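Local atomic coordinates of uncharacterized protein (Leishmania infantum, PDB entry 4TYZ), a protein that is of unknown function, its C-terminal GRAM domain belonging to a family with which sterol binding and sterol transfer are generally associated. Residues E3-F6 / R7-P11. Residues are numbered along the deposited sequence; the frame is centred on the assembly and turned at random.
Sequences EGVF and RKSFP
The carbonyls of E3, G4, V5 and F6 each receive the amide N-H four residues ahead, and this short helix illustrates how such a ladder runs and is then brought to an end. R7 N meets E3 O at 2.9 Å and K8 N meets G4 O equally closely, both with N-H...O angles of 156°. One residue on, V5 O takes S9 N at 3.0 Å. S9 OG, also 3.0 Å from V5 O, has Q47 OE1 of strand 43-48 as its strongest polar partner. F6 O ends the series by accepting F10 N at 3.0 Å, with S9 N as a weak second donor; F10 is already the first residue to depart from helical backbone angles.

Beside this ladder, two side chains flank the F6 ring, which CG, anti to the backbone N (chi1 -175°), puts on the carbonyl side, where R7 and F10 follow in the chain. F10 places CB over one face and brings CD2 to 3.5 Å from F6 CD1, the two ring planes inclined obliquely at 35°. R7, bent at chi2, folds back to the ring's edge, where NH1 approaches F6 CE2 at 3.4 Å; the guanidinium, steeply turned against the ring, is satisfied outside these two segments, NH2 by E16 O and NH1 by a further bond. F38 and C45 contact both phenylalanines. The whole is the C-terminal end of a short amphipathic alpha-helix, 2-9, which packs against strands 31-39 and 43-48 of the GRAM domain's PH-like antiparallel sheet.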
ATOM      1  N   GLU A   3       2.084 -14.414   2.250  1.00 18.24           N
ATOM      2  CA  GLU A   3       1.827 -14.307   3.678  1.00 16.39           C
ATOM      3  C   GLU A   3       3.136 -14.345   4.447  1.00 17.32           C
ATOM      4  O   GLU A   3       3.299 -13.648   5.448  1.00 15.34           O
ATOM      5  CB  GLU A   3       0.904 -15.433   4.149  1.00 16.84           C
ATOM      6  CG  GLU A   3      -0.506 -15.386   3.587  1.00 21.71           C
ATOM      7  CD  GLU A   3      -0.616 -15.951   2.171  1.00 20.96           C
ATOM      8  OE1 GLU A   3       0.410 -16.364   1.583  1.00 25.12           O
ATOM      9  OE2 GLU A   3      -1.745 -15.987   1.644  1.00 31.59           O
ATOM     10  N   GLY A   4       4.069 -15.168   3.974  1.00 19.31           N
ATOM     11  CA  GLY A   4       5.373 -15.273   4.605  1.00 15.91           C
ATOM     12  C   GLY A   4       6.131 -13.962   4.552  1.00 16.65           C
ATOM     13  O   GLY A   4       6.804 -13.580   5.511  1.00 16.50           O
ATOM     14  N   VAL A   5       6.026 -13.255   3.429  1.00 14.55           N
ATOM     15  CA  VAL A   5       6.677 -11.950   3.340  1.00 13.99           C
ATOM     16  C   VAL A   5       6.103 -11.023   4.407  1.00 12.70           C
ATOM     17  O   VAL A   5       6.844 -10.334   5.116  1.00 13.29           O
ATOM     18  CB  VAL A   5       6.511 -11.315   1.949  1.00 16.84           C
ATOM     19  CG1 VAL A   5       7.167  -9.934   1.913  1.00 16.45           C
ATOM     20  CG2 VAL A   5       7.114 -12.219   0.889  1.00 19.83           C
ATOM     21  N   PHE A   6       4.778 -11.021   4.537  1.00 11.76           N
ATOM     22  CA  PHE A   6       4.136 -10.171   5.526  1.00 11.44           C
ATOM     23  C   PHE A   6       4.576 -10.521   6.944  1.00 11.14           C
ATOM     24  O   PHE A   6       4.881  -9.626   7.740  1.00 11.43           O
ATOM     25  CB  PHE A   6       2.612 -10.270   5.431  1.00 10.83           C
ATOM     26  CG  PHE A   6       1.902  -9.326   6.351  1.00 10.20           C
ATOM     27  CD1 PHE A   6       1.878  -7.974   6.073  1.00  9.72           C
ATOM     28  CD2 PHE A   6       1.282  -9.778   7.501  1.00 15.13           C
ATOM     29  CE1 PHE A   6       1.241  -7.071   6.935  1.00 11.53           C
ATOM     30  CE2 PHE A   6       0.635  -8.890   8.353  1.00 14.39           C
ATOM     31  CZ  PHE A   6       0.618  -7.525   8.066  1.00 11.99           C
ATOM     32  N   ARG A   7       4.596 -11.812   7.257  1.00 11.72           N
ATOM     33  CA  ARG A   7       4.886 -12.229   8.620  1.00 14.20           C
ATOM     34  C   ARG A   7       6.345 -12.006   8.991  1.00 13.33           C
ATOM     35  O   ARG A   7       6.660 -11.776  10.155  1.00 17.53           O
ATOM     36  CB  ARG A   7       4.514 -13.698   8.825  1.00 12.96           C
ATOM     37  CG  ARG A   7       3.036 -13.986   8.587  1.00 13.10           C
ATOM     38  CD  ARG A   7       2.159 -13.141   9.499  1.00 12.00           C
ATOM     39  NE  ARG A   7       0.742 -13.359   9.214  1.00 11.68           N
ATOM     40  CZ  ARG A   7      -0.241 -12.570   9.639  1.00 12.99           C
ATOM     41  NH1 ARG A   7       0.028 -11.492  10.374  1.00 10.54           N
ATOM     42  NH2 ARG A   7      -1.495 -12.863   9.329  1.00 14.07           N
ATOM     43  N   LYS A   8       7.231 -12.073   8.009  1.00 12.53           N
ATOM     44  CA  LYS A   8       8.629 -11.743   8.244  1.00 13.78           C
ATOM     45  C   LYS A   8       8.814 -10.233   8.451  1.00 12.20           C
ATOM     46  O   LYS A   8       9.597  -9.802   9.311  1.00 16.32           O
ATOM     47  CB  LYS A   8       9.500 -12.231   7.078  1.00 17.21           C
ATOM     48  CG  LYS A   8      10.994 -11.993   7.274  1.00 23.99           C
ATOM     49  CD  LYS A   8      11.819 -12.796   6.284  1.00 38.31           C
ATOM     50  CE  LYS A   8      11.491 -12.420   4.851  1.00 46.82           C
ATOM     51  NZ  LYS A   8      11.915 -11.028   4.535  1.00 54.58           N
ATOM     52  N   SER A   9       8.088  -9.431   7.676  1.00 11.67           N
ATOM     53  CA  SER A   9       8.346  -8.000   7.619  1.00 12.17           C
ATOM     54  C   SER A   9       7.685  -7.199   8.724  1.00 13.07           C
ATOM     55  O   SER A   9       8.171  -6.132   9.101  1.00 14.27           O
ATOM     56  CB  SER A   9       7.896  -7.448   6.267  1.00 13.43           C
ATOM     57  OG  SER A   9       8.704  -7.988   5.231  1.00 21.03           O
ATOM     58  N   PHE A  10       6.578  -7.712   9.239  1.00 11.62           N
ATOM     59  CA  PHE A  10       5.764  -6.947  10.179  1.00 10.49           C
ATOM     60  C   PHE A  10       5.383  -7.786  11.396  1.00 10.71           C
ATOM     61  O   PHE A  10       4.206  -8.077  11.606  1.00 10.96           O
ATOM     62  CB  PHE A  10       4.494  -6.422   9.493  1.00 10.43           C
ATOM     63  CG  PHE A  10       4.771  -5.578   8.275  1.00  9.29           C
ATOM     64  CD1 PHE A  10       5.158  -4.253   8.413  1.00 10.27           C
ATOM     65  CD2 PHE A  10       4.707  -6.132   7.000  1.00  9.70           C
ATOM     66  CE1 PHE A  10       5.444  -3.478   7.282  1.00 12.59           C
ATOM     67  CE2 PHE A  10       5.000  -5.360   5.880  1.00 11.54           C
ATOM     68  CZ  PHE A  10       5.357  -4.033   6.030  1.00 11.50           C
ATOM     69  N   PRO A  11       6.381  -8.195  12.199  1.00 11.58           N
ATOM     70  CA  PRO A  11       6.077  -9.069  13.337  1.00 10.96           C
ATOM     71  C   PRO A  11       5.210  -8.379  14.386  1.00  9.91           C
ATOM     72  O   PRO A  11       4.542  -9.077  15.146  1.00 12.08           O
ATOM     73  CB  PRO A  11       7.464  -9.424  13.900  1.00 12.83           C
ATOM     74  CG  PRO A  11       8.356  -8.355  13.429  1.00 14.15           C
ATOM     75  CD  PRO A  11       7.820  -7.894  12.094  1.00 14.72           C
TER